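Local coordinates for spike protein P5 (Enterobacteria phage PRD1, PDB 1YQ5) that forms, together with proteins P31 and P2, the spike complexes at the five-fold vertices of the phage capsid and is essential for infectivity, at residues A[42-45]-A[50-53]; A[79-84]-A[103-108]; A[19-24]-A[134-139]. All coordinates share one frame; numbering follows the deposited sequence.

Contact 1 (A[42-45]-A[50-53]); sequences TGLT and GIQL
Thr45 and Gln52 face each other as an antiparallel hydrogen-bonded pair and make both backbone hydrogen bonds between the segments. Gln52 N gives its hydrogen to Thr45 O at 2.8 Å, whereas the return bond, from Thr45 N to Gln52 O, is longer at 3.2 Å and arrives in the carbonyl plane on a lone pair. Beside this pair, Leu44 and Leu53 form the adjoining non-hydrogen-bonded pair, where CA-H...O contacts supplement the main bonds: Leu44 CA approaches Gln52 O, and Leu53 CA approaches Gly43 O, each at 3.4 Å. Gln52 O is therefore met by an N-H and a CA-H of the opposing strand, and a water adds a third contact by donating to it. That water also hydrogen-bonds to Thr45 OG1 at 2.9 Å, linking the threonine hydroxyl to the partner strand's backbone. Thr45 chi1 of 58° sets OG1 between the backbone N and the carbonyl carbon, where it also lies against Gln52 CB. The apolar part centres on one methyl: Leu44 CD2 touches both Ile51 CG2 and Leu53 CD1, 3.8 Å from each. Leu44 and Leu53 run side by side in the same direction, while the Leu44 and Ile51 side chains meet at a slant. Leu44 and Leu53 are on one, buried, face of the sheet, Thr45 and Gln52 on the other. The hairpin forms one margin of a jelly-roll sheet: strand 51-53 is joined to strand 119-126 by backbone bonds of Ile51 with Leu120, and strand 44-46 is outermost within the chain. From the facing sheet, Leu7 of strand 5-11 packs on Leu44 and Ile51, and Tyr61 of strand 59-68 on Leu44 and Leu53.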
loop_
_atom_site.group_PDB
_atom_site.type_symbol
_atom_site.label_atom_id
_atom_site.label_comp_id
_atom_site.label_asym_id
_atom_site.label_seq_id
_atom_site.Cartn_x
_atom_site.Cartn_y
_atom_site.Cartn_z
ATOM N N THR A 42 -5.935 20.324 11.617
ATOM C CA THR A 42 -5.024 20.328 12.749
ATOM C C THR A 42 -5.029 19.014 13.523
ATOM O O THR A 42 -4.435 18.924 14.600
ATOM C CB THR A 42 -5.392 21.448 13.731
ATOM O OG1 THR A 42 -6.750 21.273 14.149
ATOM C CG2 THR A 42 -5.256 22.809 13.068
ATOM N N GLY A 43 -5.689 18.000 12.979
ATOM C CA GLY A 43 -5.762 16.720 13.664
ATOM C C GLY A 43 -4.494 15.888 13.647
ATOM O O GLY A 43 -4.305 15.027 14.509
ATOM N N LEU A 44 -3.624 16.140 12.674
ATOM C CA LEU A 44 -2.371 15.402 12.544
ATOM C C LEU A 44 -1.193 16.363 12.561
ATOM O O LEU A 44 -1.073 17.222 11.689
ATOM C CB LEU A 44 -2.370 14.605 11.240
ATOM C CG LEU A 44 -3.381 13.460 11.167
ATOM C CD1 LEU A 44 -3.594 13.039 9.714
ATOM C CD2 LEU A 44 -2.870 12.293 12.000
ATOM N N THR A 45 -0.319 16.208 13.551
ATOM C CA THR A 45 0.836 17.084 13.685
ATOM C C THR A 45 2.117 16.310 13.987
ATOM O O THR A 45 2.090 15.295 14.686
ATOM C CB THR A 45 0.599 18.093 14.812
ATOM O OG1 THR A 45 0.356 17.384 16.030
ATOM C CG2 THR A 45 -0.620 18.957 14.505
ATOM N N GLY A 50 6.435 11.125 16.779
ATOM C CA GLY A 50 5.972 10.638 15.488
ATOM C C GLY A 50 4.917 11.605 14.994
ATOM O O GLY A 50 5.169 12.807 14.924
ATOM N N ILE A 51 3.739 11.104 14.643
ATOM C CA ILE A 51 2.664 11.988 14.212
ATOM C C ILE A 51 1.526 11.857 15.216
ATOM O O ILE A 51 0.942 10.782 15.374
ATOM C CB ILE A 51 2.153 11.643 12.798
ATOM C CG1 ILE A 51 3.255 11.909 11.770
ATOM C CG2 ILE A 51 0.930 12.496 12.465
ATOM C CD1 ILE A 51 2.834 11.644 10.334
ATOM N N GLN A 52 1.234 12.957 15.901
ATOM C CA GLN A 52 0.190 13.000 16.919
ATOM C C GLN A 52 -1.213 13.086 16.333
ATOM O O GLN A 52 -1.443 13.791 15.347
ATOM C CB GLN A 52 0.380 14.226 17.821
ATOM C CG GLN A 52 1.752 14.387 18.462
ATOM C CD GLN A 52 2.008 13.374 19.553
ATOM O OE1 GLN A 52 1.100 13.018 20.311
ATOM N NE2 GLN A 52 3.246 12.915 19.656
ATOM N N LEU A 53 -2.149 12.371 16.949
ATOM C CA LEU A 53 -3.548 12.419 16.531
ATOM C C LEU A 53 -4.262 13.203 17.625
ATOM O O LEU A 53 -4.227 12.812 18.790
ATOM C CB LEU A 53 -4.155 11.018 16.423
ATOM C CG LEU A 53 -3.938 10.270 15.103
ATOM C CD1 LEU A 53 -2.464 9.953 14.921
ATOM C CD2 LEU A 53 -4.766 8.996 15.098
HETATM O O HOH W 1 -2.360 16.491 16.359
#

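Contact 2 (A[79-84]-A[103-108]); sequences LRVKYG and ISLLIY
Val81 and Leu105 meet tip to tip between the two sheets of the jelly roll, with Leu105 CD1 only 3.7 Å from Val81 CB. The same methyl lies 3.8 Å from Val81 CG2 and also approaches Val81 CG1, so one branch of the leucine is set against the whole fork of the valine. Leu79 and Ile103 meet differently: their side chains slide past each other in opposite directions. Leu79 CD2 lies 3.9 Å from Ile103 CG2 and reaches down to the backbone, 3.8 Å from Ile103 N, while Leu79 CB also touches Ile103 CG2. With CG1 of Ile103 anti to the backbone N (chi1 -170°), its CG2 falls between N and the carbonyl carbon, from where it meets Leu79. More loosely, Ile103 CG2 also lies 4.1 Å from Val81 CG2. That last approach is oblique and joins the two leucine contacts into one row. No hydrogen bond links the segments. Their strand axes come no nearer than 8.2 Å and run in roughly the same direction, 26° apart, as suits strands of separate sheets facing across a filled interior. Polar groups on the outward faces have partners elsewhere: Arg80 and Lys82 both form salt bridges with Asp28, and Ser104 OG is bonded to Thr64 of its own chain and to Ser104 O of the third subunit. Ser104 O in turn accepts a hydrogen bond from Ser104 OG of the second subunit, which places strand 100-109 at the trimer interface. The chemistry is thus divided by side: between these two segments only aliphatic groups meet, so the contact rests on hydrophobic burial and shape, while the salt bridges of Arg80 and Lys82 and the serine bonds lie on the sides turned away from it.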
loop_
_atom_site.group_PDB
_atom_site.type_symbol
_atom_site.label_atom_id
_atom_site.label_comp_id
_atom_site.label_asym_id
_atom_site.label_seq_id
_atom_site.Cartn_x
_atom_site.Cartn_y
_atom_site.Cartn_z
ATOM N N LEU A 79 10.556 -1.757 7.051
ATOM C CA LEU A 79 9.719 -0.622 7.421
ATOM C C LEU A 79 8.684 -1.004 8.460
ATOM O O LEU A 79 8.140 -2.109 8.434
ATOM C CB LEU A 79 9.023 -0.040 6.188
ATOM C CG LEU A 79 9.936 0.627 5.158
ATOM C CD1 LEU A 79 10.708 -0.431 4.399
ATOM C CD2 LEU A 79 9.101 1.462 4.192
ATOM N N ARG A 80 8.412 -0.083 9.376
ATOM C CA ARG A 80 7.442 -0.338 10.427
ATOM C C ARG A 80 6.660 0.895 10.849
ATOM O O ARG A 80 7.216 1.989 10.989
ATOM C CB ARG A 80 8.139 -0.920 11.661
ATOM C CG ARG A 80 7.202 -1.188 12.828
ATOM C CD ARG A 80 7.977 -1.649 14.057
ATOM N NE ARG A 80 8.658 -0.538 14.716
ATOM C CZ ARG A 80 9.664 -0.682 15.575
ATOM N NH1 ARG A 80 10.124 -1.896 15.877
ATOM N NH2 ARG A 80 10.196 0.385 16.153
ATOM N N VAL A 81 5.362 0.694 11.048
ATOM C CA VAL A 81 4.458 1.741 11.499
ATOM C C VAL A 81 3.740 1.170 12.711
ATOM O O VAL A 81 3.295 0.021 12.686
ATOM C CB VAL A 81 3.390 2.086 10.444
ATOM C CG1 VAL A 81 2.399 3.090 11.025
ATOM C CG2 VAL A 81 4.046 2.650 9.197
ATOM N N LYS A 82 3.634 1.961 13.771
ATOM C CA LYS A 82 2.953 1.503 14.972
ATOM C C LYS A 82 1.912 2.502 15.439
ATOM O O LYS A 82 2.043 3.703 15.211
ATOM C CB LYS A 82 3.948 1.289 16.114
ATOM C CG LYS A 82 5.081 0.334 15.797
ATOM C CD LYS A 82 5.918 0.053 17.036
ATOM C CE LYS A 82 6.592 1.308 17.548
ATOM N NZ LYS A 82 7.233 1.096 18.885
ATOM N N TYR A 83 0.867 1.985 16.073
ATOM C CA TYR A 83 -0.174 2.816 16.658
ATOM C C TYR A 83 -0.776 2.008 17.797
ATOM O O TYR A 83 -1.366 0.948 17.578
ATOM C CB TYR A 83 -1.276 3.182 15.665
ATOM C CG TYR A 83 -2.226 4.186 16.284
ATOM C CD1 TYR A 83 -1.854 5.525 16.422
ATOM C CD2 TYR A 83 -3.438 3.779 16.840
ATOM C CE1 TYR A 83 -2.660 6.432 17.107
ATOM C CE2 TYR A 83 -4.255 4.681 17.534
ATOM C CZ TYR A 83 -3.855 6.003 17.665
ATOM O OH TYR A 83 -4.634 6.890 18.369
ATOM N N GLY A 84 -0.615 2.502 19.019
ATOM C CA GLY A 84 -1.145 1.777 20.156
ATOM C C GLY A 84 -0.503 0.407 20.230
ATOM O O GLY A 84 0.704 0.275 20.029
ATOM N N ILE A 103 5.790 1.209 2.390
ATOM C CA ILE A 103 4.778 0.584 3.229
ATOM C C ILE A 103 3.585 1.531 3.243
ATOM O O ILE A 103 3.728 2.728 3.510
ATOM C CB ILE A 103 5.249 0.306 4.687
ATOM C CG1 ILE A 103 4.199 -0.572 5.388
ATOM C CG2 ILE A 103 5.437 1.605 5.463
ATOM C CD1 ILE A 103 4.606 -1.082 6.767
ATOM N N SER A 104 2.417 0.994 2.910
ATOM C CA SER A 104 1.192 1.778 2.877
ATOM C C SER A 104 0.129 1.017 3.633
ATOM O O SER A 104 0.013 -0.202 3.495
ATOM C CB SER A 104 0.748 2.023 1.439
ATOM O OG SER A 104 1.641 2.922 0.807
ATOM N N LEU A 105 -0.657 1.746 4.415
ATOM C CA LEU A 105 -1.673 1.130 5.249
ATOM C C LEU A 105 -2.939 1.953 5.424
ATOM O O LEU A 105 -2.892 3.179 5.495
ATOM C CB LEU A 105 -1.089 0.894 6.645
ATOM C CG LEU A 105 0.243 0.163 6.774
ATOM C CD1 LEU A 105 1.050 0.758 7.924
ATOM C CD2 LEU A 105 -0.014 -1.317 6.992
ATOM N N LEU A 106 -4.067 1.257 5.488
ATOM C CA LEU A 106 -5.356 1.878 5.766
ATOM C C LEU A 106 -5.709 1.156 7.059
ATOM O O LEU A 106 -5.914 -0.055 7.055
ATOM C CB LEU A 106 -6.406 1.555 4.698
ATOM C CG LEU A 106 -7.827 1.977 5.117
ATOM C CD1 LEU A 106 -7.850 3.469 5.385
ATOM C CD2 LEU A 106 -8.843 1.613 4.039
ATOM N N ILE A 107 -5.753 1.890 8.165
ATOM C CA ILE A 107 -6.039 1.287 9.456
ATOM C C ILE A 107 -7.014 2.116 10.273
ATOM O O ILE A 107 -7.233 3.298 9.991
ATOM C CB ILE A 107 -4.746 1.146 10.283
ATOM C CG1 ILE A 107 -4.131 2.534 10.510
ATOM C CG2 ILE A 107 -3.760 0.244 9.567
ATOM C CD1 ILE A 107 -2.911 2.546 11.417
ATOM N N TYR A 108 -7.605 1.485 11.284
ATOM C CA TYR A 108 -8.519 2.188 12.169
ATOM C C TYR A 108 -7.716 2.602 13.392
ATOM O O TYR A 108 -7.001 1.786 13.979
ATOM C CB TYR A 108 -9.673 1.298 12.626
ATOM C CG TYR A 108 -10.607 2.042 13.552
ATOM C CD1 TYR A 108 -11.523 2.962 13.047
ATOM C CD2 TYR A 108 -10.522 1.886 14.936
ATOM C CE1 TYR A 108 -12.328 3.717 13.894
ATOM C CE2 TYR A 108 -11.327 2.637 15.795
ATOM C CZ TYR A 108 -12.225 3.551 15.263
ATOM O OH TYR A 108 -13.019 4.307 16.091
#

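Contact 3 (A[19-24]-A[134-139]); sequences ASIAAN and YIINIT
Ile21 presents its terminal methyl, CD1, to the face of the Tyr134 ring and thereby carries this contact for the irregular segment 19-24. Coming from the exposed turn at Ala19 and Ser20, whose CB atoms point away from strand 135-142, the chain turns Ile21 inward. Its CD1 sits 3.7 Å from the Tyr134 ring centroid and 15° off the normal, a CH-pi contact made over the face with a small offset toward the rim. The closest ring atom to this methyl is Tyr134 CE2, at 3.6 Å. Behind the methyl, Ile21 CG1 lies on the same side of the ring plane but out beyond the rim, 3.8 Å from Tyr134 CE2, so of the two carbons CD1 alone sits over the face. Its chi2 of 175° holds CD1 anti to CA, the extended form that carries the methyl out to the ring. On the strand side, Tyr134 chi1 of 59° sets CG between the backbone N and the carbonyl carbon; the ring so placed has one face against Ile21 CD1. Ile136, two residues on, adds its own tip, with CD1 4.1 Å from Ile21 CD1. The phenol oxygen is not part of this apolar patch; it hydrogen-bonds to Pro18 O, just ahead of the segment, and so fixes the far end of the ring to the same loop. From Ala22 the segment leads off toward Asn24, which pairs through its backbone with Asn126. The loop thus closes one end of the sandwich, between the start of strand 135-142 and the end of strand 119-126. Strand 135-142 itself is central in its sheet, between strands 5-11 and 59-68, and Ile136 faces Leu124 of the opposing sheet.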
loop_
_atom_site.group_PDB
_atom_site.type_symbol
_atom_site.label_atom_id
_atom_site.label_comp_id
_atom_site.label_asym_id
_atom_site.label_seq_id
_atom_site.Cartn_x
_atom_site.Cartn_y
_atom_site.Cartn_z
ATOM N N ALA A 19 21.826 11.447 11.621
ATOM C CA ALA A 19 22.922 11.562 10.669
ATOM C C ALA A 19 23.142 10.204 10.020
ATOM O O ALA A 19 23.577 10.109 8.875
ATOM C CB ALA A 19 24.198 12.027 11.382
ATOM N N SER A 20 22.827 9.148 10.761
ATOM C CA SER A 20 22.980 7.801 10.244
ATOM C C SER A 20 21.992 6.865 10.913
ATOM O O SER A 20 21.984 6.730 12.138
ATOM C CB SER A 20 24.405 7.293 10.478
ATOM O OG SER A 20 24.553 5.964 10.002
ATOM N N ILE A 21 21.145 6.232 10.108
ATOM C CA ILE A 21 20.171 5.293 10.641
ATOM C C ILE A 21 20.880 3.949 10.743
ATOM O O ILE A 21 21.295 3.377 9.731
ATOM C CB ILE A 21 18.944 5.165 9.713
ATOM C CG1 ILE A 21 18.268 6.534 9.564
ATOM C CG2 ILE A 21 17.966 4.131 10.286
ATOM C CD1 ILE A 21 17.105 6.560 8.577
ATOM N N ALA A 22 21.022 3.455 11.968
ATOM C CA ALA A 22 21.712 2.196 12.220
ATOM C C ALA A 22 21.162 1.027 11.414
ATOM O O ALA A 22 19.965 0.956 11.128
ATOM C CB ALA A 22 21.661 1.872 13.715
ATOM N N ALA A 23 22.046 0.104 11.055
ATOM C CA ALA A 23 21.646 -1.066 10.296
ATOM C C ALA A 23 20.930 -2.076 11.194
ATOM O O ALA A 23 21.159 -2.125 12.401
ATOM C CB ALA A 23 22.874 -1.723 9.663
ATOM N N ASN A 24 20.053 -2.864 10.584
ATOM C CA ASN A 24 19.315 -3.921 11.265
ATOM C C ASN A 24 18.767 -3.592 12.649
ATOM O O ASN A 24 19.010 -4.325 13.604
ATOM C CB ASN A 24 20.189 -5.171 11.383
ATOM C CG ASN A 24 19.372 -6.439 11.427
ATOM O OD1 ASN A 24 19.762 -7.433 12.045
ATOM N ND2 ASN A 24 18.232 -6.417 10.761
ATOM N N TYR A 134 19.428 9.222 2.768
ATOM C CA TYR A 134 18.037 8.862 2.557
ATOM C C TYR A 134 17.048 10.001 2.380
ATOM O O TYR A 134 17.236 11.102 2.890
ATOM C CB TYR A 134 17.576 7.999 3.736
ATOM C CG TYR A 134 17.708 8.705 5.075
ATOM C CD1 TYR A 134 16.703 9.552 5.540
ATOM C CD2 TYR A 134 18.858 8.562 5.852
ATOM C CE1 TYR A 134 16.838 10.243 6.745
ATOM C CE2 TYR A 134 19.004 9.249 7.061
ATOM C CZ TYR A 134 17.989 10.089 7.496
ATOM O OH TYR A 134 18.125 10.785 8.672
ATOM N N ILE A 135 15.994 9.716 1.627
ATOM C CA ILE A 135 14.907 10.657 1.435
ATOM C C ILE A 135 13.698 9.831 1.841
ATOM O O ILE A 135 13.324 8.873 1.162
ATOM C CB ILE A 135 14.745 11.113 -0.021
ATOM C CG1 ILE A 135 15.935 11.982 -0.431
ATOM C CG2 ILE A 135 13.456 11.935 -0.155
ATOM C CD1 ILE A 135 16.070 13.246 0.406
ATOM N N ILE A 136 13.123 10.186 2.981
ATOM C CA ILE A 136 11.973 9.483 3.508
ATOM C C ILE A 136 10.758 10.394 3.467
ATOM O O ILE A 136 10.825 11.561 3.865
ATOM C CB ILE A 136 12.226 9.031 4.968
ATOM C CG1 ILE A 136 13.394 8.042 5.000
ATOM C CG2 ILE A 136 10.964 8.400 5.558
ATOM C CD1 ILE A 136 13.804 7.622 6.400
ATOM N N ASN A 137 9.657 9.863 2.954
ATOM C CA ASN A 137 8.415 10.611 2.887
ATOM C C ASN A 137 7.384 9.862 3.709
ATOM O O ASN A 137 7.234 8.646 3.578
ATOM C CB ASN A 137 7.941 10.743 1.441
ATOM C CG ASN A 137 8.738 11.774 0.665
ATOM O OD1 ASN A 137 8.528 12.983 0.817
ATOM N ND2 ASN A 137 9.660 11.306 -0.157
ATOM N N ILE A 138 6.691 10.597 4.571
ATOM C CA ILE A 138 5.663 10.023 5.424
ATOM C C ILE A 138 4.405 10.864 5.273
ATOM O O ILE A 138 4.433 12.076 5.482
ATOM C CB ILE A 138 6.109 10.021 6.899
ATOM C CG1 ILE A 138 7.318 9.093 7.069
ATOM C CG2 ILE A 138 4.956 9.595 7.792
ATOM C CD1 ILE A 138 7.976 9.169 8.439
ATOM N N THR A 139 3.310 10.220 4.892
ATOM C CA THR A 139 2.048 10.916 4.703
ATOM C C THR A 139 0.906 10.166 5.373
ATOM O O THR A 139 0.777 8.950 5.230
ATOM C CB THR A 139 1.718 11.069 3.203
ATOM O OG1 THR A 139 2.736 11.854 2.570
ATOM C CG2 THR A 139 0.367 11.745 3.016
#

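In the fold
The three contacts sample different parts of one beta jelly-roll, the C-terminal domain of the spike protein. Contact 1 is a hairpin at the margin of one sheet, contact 2 spans the two sheets, and contact 3 closes an end of the sandwich with a loop. Contacts 1 and 2 have centres about 14 Å apart and meet where Leu53 CD2 packs on Tyr83 CE1 at 3.9 Å. Contacts 1 and 3, about 20 Å apart by centres, touch through Ile51 CD1 and Ile138 CG2, also 3.9 Å apart. Contacts 2 and 3 do not touch, their nearest atoms being about 7 Å apart. Segment 103-108 of contact 2 carries Ser104, which hydrogen-bonds to the same serine of the neighbouring subunits.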